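Local coordinates for protein ribonuclease VapC5 (Mycobacterium tuberculosis, PDB 3DBO) that is the probable toxin of a type II toxin-antitoxin pair, a magnesium-dependent PIN-domain ribonuclease with limited RNA-cleaving activity in complex with its antitoxin VapB5, at residues P20-L25 against P45-T51; P128-D134 against E146-V150; L87-A93 against A120-R125; L100-L104 against A138-A143. All coordinates share one frame; numbering follows the deposited sequence.

Contact 1: residues P20-L25 against P45-T51; sequences PAAGVL and PDRVATT. With NA (sodium ion), chain C.
Backbone hydrogen bonds join A22-L25 to R47-T51 as parallel strands. R47 N gives to A21 O (3.0 Å), G23 N to R47 O, A49 N to G23 O, and L25 N to A49 O (2.8 Å); the last two are the straighter, each 166° at the hydrogen. G23 suits its place, because the ring of P45 lies against the backbone of A22 and G23 where a CB would stand.

Apolar contacts lie on both faces. L25 spreads its two methyls on V48, CD1 meeting CG2 and CD2 meeting CG1. On the face of V24 and A49, V24 CG1 lies a tight 3.4 Å from T51 CG2, the side chains crossing at about a right angle.

Side-chain polar contacts and the metal gather at the C-terminal end. T50 OG1 donates to L25 O at 2.8 Å from above the carbonyl plane. The same L25 O binds a sodium ion at 2.9 Å, joined by T51 OG1 at 2.7 Å and completed by T54. T51 OG1 also N-caps helix 52-64 through a weak bond from V53 N. This is the parallel core of the PIN-domain sheet, which at R47 and V48 runs on into a strand of another protein's chain; the predicted magnesium ligand D26 directly follows L25.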
loop_
_atom_site.group_PDB
_atom_site.type_symbol
_atom_site.label_atom_id
_atom_site.label_comp_id
_atom_site.label_asym_id
_atom_site.label_seq_id
_atom_site.Cartn_x
_atom_site.Cartn_y
_atom_site.Cartn_z
ATOM N N PRO B 20 4.038 15.047 6.279
ATOM C CA PRO B 20 5.432 14.670 6.504
ATOM C C PRO B 20 6.218 14.815 5.212
ATOM O O PRO B 20 5.618 15.032 4.160
ATOM C CB PRO B 20 5.333 13.193 6.919
ATOM C CG PRO B 20 4.022 12.732 6.378
ATOM C CD PRO B 20 3.121 13.915 6.493
ATOM N N ALA B 21 7.543 14.701 5.289
ATOM C CA ALA B 21 8.399 14.804 4.107
ATOM C C ALA B 21 8.186 13.641 3.127
ATOM O O ALA B 21 8.156 13.835 1.910
ATOM C CB ALA B 21 9.865 14.890 4.528
ATOM N N ALA B 22 8.036 12.434 3.666
ATOM C CA ALA B 22 7.919 11.229 2.838
ATOM C C ALA B 22 6.851 10.273 3.381
ATOM O O ALA B 22 6.453 10.355 4.549
ATOM C CB ALA B 22 9.257 10.532 2.736
ATOM N N GLY B 23 6.364 9.394 2.524
ATOM C CA GLY B 23 5.423 8.379 2.970
ATOM C C GLY B 23 5.414 7.153 2.077
ATOM O O GLY B 23 5.975 7.156 0.978
ATOM N N VAL B 24 4.758 6.112 2.566
ATOM C CA VAL B 24 4.688 4.827 1.881
ATOM C C VAL B 24 3.264 4.521 1.440
ATOM O O VAL B 24 2.388 4.368 2.278
ATOM C CB VAL B 24 5.188 3.690 2.825
ATOM C CG1 VAL B 24 5.046 2.340 2.126
ATOM C CG2 VAL B 24 6.611 3.960 3.265
ATOM N N LEU B 25 3.033 4.451 0.124
ATOM C CA LEU B 25 1.716 4.157 -0.437
ATOM C C LEU B 25 1.389 2.683 -0.273
ATOM O O LEU B 25 2.256 1.838 -0.500
ATOM C CB LEU B 25 1.697 4.510 -1.933
ATOM C CG LEU B 25 2.230 5.907 -2.260
ATOM C CD1 LEU B 25 2.501 6.029 -3.763
ATOM C CD2 LEU B 25 1.226 6.971 -1.752
ATOM N N PRO B 45 2.376 13.063 1.218
ATOM C CA PRO B 45 3.677 13.674 1.465
ATOM C C PRO B 45 4.355 14.078 0.170
ATOM O O PRO B 45 3.953 13.643 -0.923
ATOM C CB PRO B 45 4.465 12.562 2.170
ATOM C CG PRO B 45 3.429 11.720 2.800
ATOM C CD PRO B 45 2.262 11.744 1.864
ATOM N N ASP B 46 5.374 14.915 0.307
ATOM C CA ASP B 46 6.116 15.468 -0.821
ATOM C C ASP B 46 6.826 14.412 -1.656
ATOM O O ASP B 46 6.881 14.531 -2.878
ATOM C CB ASP B 46 7.139 16.492 -0.316
ATOM C CG ASP B 46 6.483 17.734 0.268
ATOM O OD1 ASP B 46 5.415 18.161 -0.252
ATOM O OD2 ASP B 46 7.054 18.276 1.247
ATOM N N ARG B 47 7.362 13.392 -0.988
ATOM C CA ARG B 47 8.070 12.304 -1.646
ATOM C C ARG B 47 7.375 11.006 -1.258
ATOM O O ARG B 47 7.066 10.829 -0.084
ATOM C CB ARG B 47 9.523 12.262 -1.169
ATOM C CG ARG B 47 10.405 13.428 -1.651
ATOM C CD ARG B 47 10.574 13.398 -3.176
ATOM N NE ARG B 47 11.784 14.095 -3.607
ATOM C CZ ARG B 47 12.969 13.512 -3.769
ATOM N NH1 ARG B 47 13.117 12.213 -3.537
ATOM N NH2 ARG B 47 14.010 14.230 -4.165
ATOM N N VAL B 48 7.118 10.130 -2.228
ATOM C CA VAL B 48 6.440 8.843 -1.951
ATOM C C VAL B 48 7.211 7.619 -2.466
ATOM O O VAL B 48 7.924 7.696 -3.472
ATOM C CB VAL B 48 4.979 8.798 -2.484
ATOM C CG1 VAL B 48 4.092 9.800 -1.744
ATOM C CG2 VAL B 48 4.917 9.030 -4.010
ATOM N N ALA B 49 7.081 6.508 -1.741
ATOM C CA ALA B 49 7.558 5.189 -2.189
ATOM C C ALA B 49 6.403 4.198 -2.010
ATOM O O ALA B 49 5.359 4.539 -1.445
ATOM C CB ALA B 49 8.778 4.742 -1.371
ATOM N N THR B 50 6.561 2.966 -2.496
ATOM C CA THR B 50 5.615 1.938 -2.103
ATOM C C THR B 50 6.429 0.733 -1.599
ATOM O O THR B 50 7.639 0.871 -1.316
ATOM C CB THR B 50 4.616 1.609 -3.241
ATOM O OG1 THR B 50 3.574 0.763 -2.746
ATOM C CG2 THR B 50 5.323 0.963 -4.475
ATOM N N THR B 51 5.777 -0.421 -1.457
ATOM C CA THR B 51 6.513 -1.586 -0.992
ATOM C C THR B 51 6.357 -2.732 -1.979
ATOM O O THR B 51 5.537 -2.687 -2.907
ATOM C CB THR B 51 6.028 -2.085 0.413
ATOM O OG1 THR B 51 4.766 -2.747 0.256
ATOM C CG2 THR B 51 5.886 -0.919 1.451
HETATM NA NA NA C . 2.811 -0.948 -0.142
#

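Contact 2: residues P128-D134 against E146-V150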
loop_
_atom_site.group_PDB
_atom_site.type_symbol
_atom_site.label_atom_id
_atom_site.label_comp_id
_atom_site.label_asym_id
_atom_site.label_seq_id
_atom_site.Cartn_x
_atom_site.Cartn_y
_atom_site.Cartn_z
ATOM N N PRO B 128 5.123 7.245 7.468
ATOM C CA PRO B 128 3.709 6.979 7.540
ATOM C C PRO B 128 3.219 6.114 6.381
ATOM O O PRO B 128 3.791 6.158 5.286
ATOM C CB PRO B 128 3.091 8.389 7.435
ATOM C CG PRO B 128 4.041 9.158 6.647
ATOM C CD PRO B 128 5.410 8.618 6.995
ATOM N N VAL B 129 2.159 5.354 6.625
ATOM C CA VAL B 129 1.435 4.649 5.581
ATOM C C VAL B 129 0.346 5.574 5.008
ATOM O O VAL B 129 -0.456 6.139 5.763
ATOM C CB VAL B 129 0.737 3.373 6.126
ATOM C CG1 VAL B 129 -0.098 2.730 5.014
ATOM C CG2 VAL B 129 1.763 2.362 6.683
ATOM N N ILE B 130 0.333 5.719 3.681
ATOM C CA ILE B 130 -0.679 6.507 2.977
ATOM C C ILE B 130 -1.684 5.518 2.429
ATOM O O ILE B 130 -1.320 4.640 1.626
ATOM C CB ILE B 130 -0.031 7.373 1.856
ATOM C CG1 ILE B 130 1.275 8.013 2.345
ATOM C CG2 ILE B 130 -0.992 8.445 1.347
ATOM C CD1 ILE B 130 1.144 8.840 3.616
ATOM N N THR B 131 -2.943 5.640 2.857
ATOM C CA THR B 131 -3.968 4.676 2.480
ATOM C C THR B 131 -5.287 5.340 2.096
ATOM O O THR B 131 -5.665 6.374 2.656
ATOM C CB THR B 131 -4.180 3.544 3.568
ATOM O OG1 THR B 131 -5.074 2.537 3.079
ATOM C CG2 THR B 131 -4.728 4.086 4.885
ATOM N N GLN B 132 -5.980 4.727 1.151
ATOM C CA GLN B 132 -7.294 5.194 0.768
ATOM C C GLN B 132 -8.367 4.408 1.516
ATOM O O GLN B 132 -9.502 4.863 1.605
ATOM C CB GLN B 132 -7.487 5.102 -0.763
ATOM C CG GLN B 132 -8.779 5.703 -1.227
ATOM C CD GLN B 132 -9.046 5.563 -2.711
ATOM O OE1 GLN B 132 -9.918 6.249 -3.230
ATOM N NE2 GLN B 132 -8.307 4.687 -3.407
ATOM N N ASP B 133 -8.007 3.239 2.049
ATOM C CA ASP B 133 -8.984 2.315 2.635
ATOM C C ASP B 133 -8.890 2.296 4.170
ATOM O O ASP B 133 -8.109 3.051 4.730
ATOM C CB ASP B 133 -8.842 0.905 2.042
ATOM C CG ASP B 133 -9.334 0.814 0.593
ATOM O OD1 ASP B 133 -9.658 1.860 -0.016
ATOM O OD2 ASP B 133 -9.388 -0.317 0.051
ATOM N N ASP B 134 -9.663 1.436 4.835
ATOM C CA ASP B 134 -9.829 1.523 6.299
ATOM C C ASP B 134 -9.141 0.458 7.157
ATOM O O ASP B 134 -9.483 0.297 8.331
ATOM C CB ASP B 134 -11.327 1.624 6.676
ATOM C CG ASP B 134 -12.120 0.338 6.399
ATOM O OD1 ASP B 134 -11.564 -0.660 5.861
ATOM O OD2 ASP B 134 -13.334 0.333 6.729
ATOM N N GLU B 146 2.136 5.608 11.878
ATOM C CA GLU B 146 1.314 6.797 11.562
ATOM C C GLU B 146 0.548 6.462 10.284
ATOM O O GLU B 146 1.148 6.033 9.299
ATOM C CB GLU B 146 2.276 7.996 11.345
ATOM C CG GLU B 146 1.703 9.330 10.799
ATOM C CD GLU B 146 2.804 10.350 10.403
ATOM O OE1 GLU B 146 3.994 10.123 10.689
ATOM O OE2 GLU B 146 2.482 11.392 9.792
ATOM N N ILE B 147 -0.775 6.582 10.333
ATOM C CA ILE B 147 -1.642 6.268 9.202
ATOM C C ILE B 147 -2.211 7.597 8.652
ATOM O O ILE B 147 -2.687 8.405 9.421
ATOM C CB ILE B 147 -2.819 5.372 9.643
ATOM C CG1 ILE B 147 -2.274 4.079 10.306
ATOM C CG2 ILE B 147 -3.737 5.000 8.463
ATOM C CD1 ILE B 147 -1.256 3.298 9.382
ATOM N N ILE B 148 -2.141 7.792 7.337
ATOM C CA ILE B 148 -2.686 8.992 6.679
ATOM C C ILE B 148 -3.741 8.541 5.680
ATOM O O ILE B 148 -3.431 7.872 4.701
ATOM C CB ILE B 148 -1.561 9.808 6.005
ATOM C CG1 ILE B 148 -0.533 10.250 7.048
ATOM C CG2 ILE B 148 -2.132 11.046 5.252
ATOM C CD1 ILE B 148 0.770 10.822 6.459
ATOM N N ARG B 149 -5.004 8.863 5.963
ATOM C CA ARG B 149 -6.105 8.412 5.128
ATOM C C ARG B 149 -6.390 9.433 4.030
ATOM O O ARG B 149 -6.702 10.589 4.326
ATOM C CB ARG B 149 -7.359 8.179 5.949
ATOM C CG ARG B 149 -7.100 7.256 7.072
ATOM C CD ARG B 149 -8.256 6.411 7.433
ATOM N NE ARG B 149 -7.819 5.583 8.551
ATOM C CZ ARG B 149 -7.421 4.326 8.457
ATOM N NH1 ARG B 149 -7.421 3.657 7.298
ATOM N NH2 ARG B 149 -7.049 3.725 9.547
ATOM N N VAL B 150 -6.290 9.002 2.776
ATOM C CA VAL B 150 -6.488 9.891 1.625
ATOM C C VAL B 150 -7.663 9.432 0.773
ATOM O O VAL B 150 -7.923 10.006 -0.263
ATOM C CB VAL B 150 -5.227 9.975 0.748
ATOM C CG1 VAL B 150 -4.081 10.646 1.519
ATOM C CG2 VAL B 150 -4.843 8.569 0.253
ATOM O OXT VAL B 150 -8.401 8.506 1.106
#
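The edge of the parallel PIN-domain sheet is built here, where the C-terminal strand 147-149 lines up beside strand 129-131. V129 N donates to E146 O, I148 N to V129 O, T131 N to I148 O (172° at the hydrogen), and V150 N to T131 O at 2.7 Å, carrying the pairing to the last residue of the chain.

On the face of I130 and I148, beta-branched side chains suit the extended backbone and lie side by side. I148 CD1 reaches P128 CB at 3.5 Å. In the conformer described, E146 runs alongside P128, its carboxylate carbon CD 3.6 Å from P128 CB. On the other face, I147 CD1 rests on V129 CB, while T131 turns CG2 toward I147 CG2.

With chi1 near 180° (-173°), T131 OG1 swings away from its main-chain nitrogen; it accepts from D133 N in an ST turn and also bonds D26, a predicted magnesium ligand, placing this strand end next to the probable active site. In one of its two modelled conformers R149 bends back over this face: I147 CG2 stands over the centre of the guanidinium, 3.7 Å from its plane, and at the edge NH1 makes a weak hydrogen bond to D133 O, 2.7 Å long but only 122° at the hydrogen.

Contact 3: residues L87-A93 against A120-R125; sequences LPVDDDA and AVAASR
L87 lies under the arginine that ends the other segment: its CD2 sits 3.7 Å from the plane of the R125 guanidinium, offset toward the rim, while CD1 touches R125 CD at 3.8 Å. A long, flat-ended side chain suits this place, since its CD methylene and guanidinium face cover a leucine while NE and NH2 reach polar partners. R125 is extended from CG to NE, which carries the charge across to D90, where NH2 and OD2 form a loose salt bridge of 3.5 Å with the two planar groups only 14° apart. In the guanidinium plane a water accepts from R125 NE and donates to P88 O, both at 2.7 Å.

V121 is the apolar centre. A chi1 of 166° points its CG1 away from the main-chain nitrogen and onto L87 CB, and CG2 fits among P88 O, V89 CG2 and A93 CB. Small residues let the helices come close: A120 CB lies 3.4 Å from A93 O, and the CA atoms of A93 and V121 are 4.6 Å apart.

D90 is the N-cap of helix 91-107, its OD1 accepting from A93 N; a second water links that oxygen to S124 OG, which itself donates to V121 O. The contact thus fastens the start of helix 91-107 to the end of helix 113-124, with L87 at the sheet edge touching V24 of strand 22-25 and A122 also resting on V24.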
loop_
_atom_site.group_PDB
_atom_site.type_symbol
_atom_site.label_atom_id
_atom_site.label_comp_id
_atom_site.label_asym_id
_atom_site.label_seq_id
_atom_site.Cartn_x
_atom_site.Cartn_y
_atom_site.Cartn_z
ATOM N N LEU B 87 10.021 -0.597 -1.515
ATOM C CA LEU B 87 10.772 -0.895 -0.302
ATOM C C LEU B 87 10.610 -2.380 0.003
ATOM O O LEU B 87 9.506 -2.898 -0.079
ATOM C CB LEU B 87 10.232 -0.069 0.876
ATOM C CG LEU B 87 10.356 1.462 0.732
ATOM C CD1 LEU B 87 9.597 2.122 1.866
ATOM C CD2 LEU B 87 11.833 1.864 0.729
ATOM N N PRO B 88 11.717 -3.067 0.327
ATOM C CA PRO B 88 11.610 -4.515 0.583
ATOM C C PRO B 88 11.128 -4.854 1.989
ATOM O O PRO B 88 11.134 -4.010 2.871
ATOM C CB PRO B 88 13.049 -4.984 0.422
ATOM C CG PRO B 88 13.865 -3.814 0.942
ATOM C CD PRO B 88 13.104 -2.583 0.474
ATOM N N VAL B 89 10.734 -6.108 2.209
ATOM C CA VAL B 89 10.610 -6.594 3.570
ATOM C C VAL B 89 12.022 -7.073 3.950
ATOM O O VAL B 89 12.482 -8.117 3.462
ATOM C CB VAL B 89 9.580 -7.759 3.718
ATOM C CG1 VAL B 89 9.499 -8.179 5.170
ATOM C CG2 VAL B 89 8.162 -7.359 3.223
ATOM N N ASP B 90 12.704 -6.306 4.782
ATOM C CA ASP B 90 14.057 -6.651 5.245
ATOM C C ASP B 90 14.008 -7.050 6.722
ATOM O O ASP B 90 12.926 -7.228 7.258
ATOM C CB ASP B 90 15.042 -5.501 5.023
ATOM C CG ASP B 90 14.590 -4.180 5.659
ATOM O OD1 ASP B 90 13.615 -4.131 6.464
ATOM O OD2 ASP B 90 15.222 -3.160 5.306
ATOM N N ASP B 91 15.173 -7.203 7.374
ATOM C CA ASP B 91 15.205 -7.641 8.767
ATOM C C ASP B 91 14.449 -6.686 9.698
ATOM O O ASP B 91 13.715 -7.124 10.588
ATOM C CB ASP B 91 16.656 -7.818 9.268
ATOM C CG ASP B 91 17.411 -8.905 8.510
ATOM O OD1 ASP B 91 16.795 -9.637 7.702
ATOM O OD2 ASP B 91 18.638 -9.032 8.721
ATOM N N ASP B 92 14.637 -5.385 9.496
ATOM C CA ASP B 92 14.002 -4.401 10.367
ATOM C C ASP B 92 12.486 -4.443 10.234
ATOM O O ASP B 92 11.771 -4.253 11.218
ATOM C CB ASP B 92 14.526 -2.987 10.081
ATOM C CG ASP B 92 15.896 -2.737 10.703
ATOM O OD1 ASP B 92 16.337 -3.531 11.564
ATOM O OD2 ASP B 92 16.523 -1.734 10.326
ATOM N N ALA B 93 12.002 -4.670 9.014
ATOM C CA ALA B 93 10.556 -4.777 8.782
ATOM C C ALA B 93 10.031 -6.035 9.461
ATOM O O ALA B 93 8.959 -6.030 10.047
ATOM C CB ALA B 93 10.252 -4.794 7.315
ATOM N N ALA B 120 4.467 -2.728 8.686
ATOM C CA ALA B 120 5.772 -3.074 9.271
ATOM C C ALA B 120 6.926 -2.416 8.520
ATOM O O ALA B 120 7.853 -1.870 9.125
ATOM C CB ALA B 120 5.952 -4.621 9.353
ATOM N N VAL B 121 6.880 -2.468 7.196
ATOM C CA VAL B 121 7.897 -1.825 6.380
ATOM C C VAL B 121 7.946 -0.306 6.650
ATOM O O VAL B 121 9.023 0.262 6.937
ATOM C CB VAL B 121 7.654 -2.120 4.861
ATOM C CG1 VAL B 121 8.501 -1.190 3.947
ATOM C CG2 VAL B 121 7.947 -3.620 4.558
ATOM N N ALA B 122 6.787 0.342 6.561
ATOM C CA ALA B 122 6.721 1.781 6.806
ATOM C C ALA B 122 7.198 2.148 8.215
ATOM O O ALA B 122 8.083 3.019 8.361
ATOM C CB ALA B 122 5.284 2.307 6.543
ATOM N N ALA B 123 6.623 1.510 9.242
ATOM C CA ALA B 123 7.003 1.783 10.644
ATOM C C ALA B 123 8.482 1.585 10.915
ATOM O O ALA B 123 9.088 2.352 11.667
ATOM C CB ALA B 123 6.174 0.959 11.610
ATOM N N SER B 124 9.071 0.553 10.299
ATOM C CA SER B 124 10.478 0.230 10.538
ATOM C C SER B 124 11.406 1.299 9.940
ATOM O O SER B 124 12.572 1.395 10.321
ATOM C CB SER B 124 10.814 -1.164 9.970
ATOM O OG SER B 124 10.874 -1.131 8.555
ATOM N N ARG B 125 10.872 2.090 9.004
ATOM C CA ARG B 125 11.586 3.202 8.383
ATOM C C ARG B 125 11.151 4.561 8.928
ATOM O O ARG B 125 11.575 5.599 8.416
ATOM C CB ARG B 125 11.417 3.144 6.876
ATOM C CG ARG B 125 12.103 1.924 6.291
ATOM C CD ARG B 125 12.054 1.877 4.806
ATOM N NE ARG B 125 12.813 0.714 4.340
ATOM C CZ ARG B 125 14.009 0.767 3.764
ATOM N NH1 ARG B 125 14.608 1.936 3.551
ATOM N NH2 ARG B 125 14.593 -0.360 3.385
HETATM O O HOH W 1 12.146 -1.849 4.061
HETATM O O HOH W 2 12.967 -1.667 6.852
#

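Contact 4: residues L100-L104 against A138-A143; sequences LRIHL and ALDGAA
Apolar side chains carry most of this contact, in which one side of helix 91-107 meets the loop between strands 129-131 and 147-149. L104 and L139 cross at about a right angle, with L139 CD2 lying 4.0 Å from both CG and CD1 of L104. The other branch of L104 goes to A138, CD2 to CB at 3.9 Å. One turn earlier on the helix, L100 sets its CD2 against A142 CB, also at 3.9 Å, and its CB on L139 CD2, which therefore lies between the two leucines. The long branched leucines bridge the gap between backbones that stay well apart, L100 CA being 7.3 Å from A142 CA, while the small alanines leave room for them. L116 of helix 113-124 touches both L100 and L104, and A119 of the same helix touches L139.

The polar part lies to one side. The trans first torsion of H103 (chi1 -177°) brings the imidazole out toward the loop, where CD2 comes within 4.0 Å of A142 CB. In the plane of the ring a water sits 2.7 Å from H103 NE2 and donates to D140 O at 2.8 Å.

The loop holds its own shape through a type II beta turn from L139 to A142, closed by A142 N to L139 O. G141 suits the third position of that turn, where its positive phi would press a CB against the preceding carbonyl oxygen. With direct contacts almost wholly between carbons and a single water joining polar atoms of the two segments, the association implies adhesion by burial of leucine and alanine surface rather than by directional bonds.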
loop_
_atom_site.group_PDB
_atom_site.type_symbol
_atom_site.label_atom_id
_atom_site.label_comp_id
_atom_site.label_asym_id
_atom_site.label_seq_id
_atom_site.Cartn_x
_atom_site.Cartn_y
_atom_site.Cartn_z
ATOM N N LEU B 100 4.150 -5.487 15.993
ATOM C CA LEU B 100 2.791 -5.057 15.612
ATOM C C LEU B 100 1.789 -6.211 15.675
ATOM O O LEU B 100 0.655 -6.043 16.139
ATOM C CB LEU B 100 2.792 -4.368 14.235
ATOM C CG LEU B 100 3.661 -3.109 14.095
ATOM C CD1 LEU B 100 3.613 -2.589 12.659
ATOM C CD2 LEU B 100 3.255 -2.023 15.104
ATOM N N ARG B 101 2.211 -7.394 15.231
ATOM C CA ARG B 101 1.373 -8.588 15.299
ATOM C C ARG B 101 0.970 -8.963 16.728
ATOM O O ARG B 101 -0.196 -9.300 16.977
ATOM C CB ARG B 101 2.046 -9.797 14.606
ATOM C CG ARG B 101 1.159 -11.043 14.512
ATOM C CD ARG B 101 -0.054 -10.798 13.646
ATOM N NE ARG B 101 -1.129 -11.777 13.851
ATOM C CZ ARG B 101 -2.123 -11.644 14.733
ATOM N NH1 ARG B 101 -2.185 -10.602 15.529
ATOM N NH2 ARG B 101 -3.072 -12.575 14.806
ATOM N N ILE B 102 1.911 -8.910 17.660
ATOM C CA ILE B 102 1.546 -9.241 19.052
ATOM C C ILE B 102 0.642 -8.137 19.658
ATOM O O ILE B 102 -0.329 -8.449 20.350
ATOM C CB ILE B 102 2.811 -9.485 19.929
ATOM C CG1 ILE B 102 3.329 -10.886 19.680
ATOM C CG2 ILE B 102 2.484 -9.482 21.429
ATOM C CD1 ILE B 102 2.477 -11.923 20.335
ATOM N N HIS B 103 0.931 -6.880 19.330
ATOM C CA HIS B 103 0.076 -5.758 19.727
ATOM C C HIS B 103 -1.387 -6.048 19.349
ATOM O O HIS B 103 -2.287 -5.983 20.206
ATOM C CB HIS B 103 0.592 -4.458 19.096
ATOM C CG HIS B 103 -0.182 -3.238 19.493
ATOM N ND1 HIS B 103 -0.126 -2.704 20.764
ATOM C CD2 HIS B 103 -1.018 -2.442 18.784
ATOM C CE1 HIS B 103 -0.900 -1.633 20.819
ATOM N NE2 HIS B 103 -1.461 -1.457 19.635
ATOM N N LEU B 104 -1.618 -6.427 18.091
ATOM C CA LEU B 104 -2.963 -6.799 17.624
ATOM C C LEU B 104 -3.557 -8.025 18.336
ATOM O O LEU B 104 -4.746 -8.020 18.684
ATOM C CB LEU B 104 -2.972 -7.012 16.111
ATOM C CG LEU B 104 -2.753 -5.757 15.264
ATOM C CD1 LEU B 104 -2.311 -6.175 13.827
ATOM C CD2 LEU B 104 -4.016 -4.881 15.244
ATOM N N ALA B 138 -6.774 -0.212 12.896
ATOM C CA ALA B 138 -6.547 -1.005 14.094
ATOM C C ALA B 138 -5.188 -0.769 14.768
ATOM O O ALA B 138 -5.003 -1.121 15.920
ATOM C CB ALA B 138 -6.697 -2.476 13.769
ATOM N N LEU B 139 -4.243 -0.213 14.032
ATOM C CA LEU B 139 -2.880 0.004 14.516
ATOM C C LEU B 139 -2.615 1.406 15.084
ATOM O O LEU B 139 -1.507 1.693 15.551
ATOM C CB LEU B 139 -1.903 -0.264 13.373
ATOM C CG LEU B 139 -1.743 -1.729 12.962
ATOM C CD1 LEU B 139 -1.036 -1.826 11.627
ATOM C CD2 LEU B 139 -0.932 -2.430 14.033
ATOM N N ASP B 140 -3.619 2.287 15.027
ATOM C CA ASP B 140 -3.401 3.666 15.451
ATOM C C ASP B 140 -2.849 3.742 16.868
ATOM O O ASP B 140 -3.410 3.153 17.786
ATOM C CB ASP B 140 -4.714 4.476 15.359
ATOM C CG ASP B 140 -5.107 4.808 13.923
ATOM O OD1 ASP B 140 -4.230 4.873 13.031
ATOM O OD2 ASP B 140 -6.313 5.009 13.704
ATOM N N GLY B 141 -1.747 4.461 17.033
ATOM C CA GLY B 141 -1.135 4.642 18.349
ATOM C C GLY B 141 0.007 3.687 18.651
ATOM O O GLY B 141 0.771 3.918 19.585
ATOM N N ALA B 142 0.118 2.595 17.902
ATOM C CA ALA B 142 1.284 1.705 18.060
ATOM C C ALA B 142 2.581 2.469 17.785
ATOM O O ALA B 142 2.613 3.364 16.962
ATOM C CB ALA B 142 1.142 0.479 17.163
ATOM N N ALA B 143 3.667 2.169 18.497
ATOM C CA ALA B 143 4.889 2.919 18.237
ATOM C C ALA B 143 5.359 2.779 16.785
ATOM O O ALA B 143 5.228 1.719 16.146
ATOM C CB ALA B 143 6.021 2.582 19.245
HETATM O O HOH W 3 -3.002 0.670 18.974
#

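Overall arrangement
Contacts 1 and 2 lie in one parallel sheet, their centres 11 Å apart, joined where strands 22-25 and 129-131 are neighbours: V24 exchanges probable hydrogen bonds with P128 and I130. Contact 3 adds the other sheet edge, through T50 O to L87 N, and the helices over V24; contact 4 lies further along helix 91-107, its centre 15 Å from those of contacts 2 and 3 and 21 Å from contact 1. Along the chain contact 1 closes first; contact 3 closes before contact 2 opens, while contact 4 interleaves with both. Distant chain parts thus form one compact PIN domain in which T131 lies close to both predicted magnesium ligands, D26 and D115, consistent with a shared metal site.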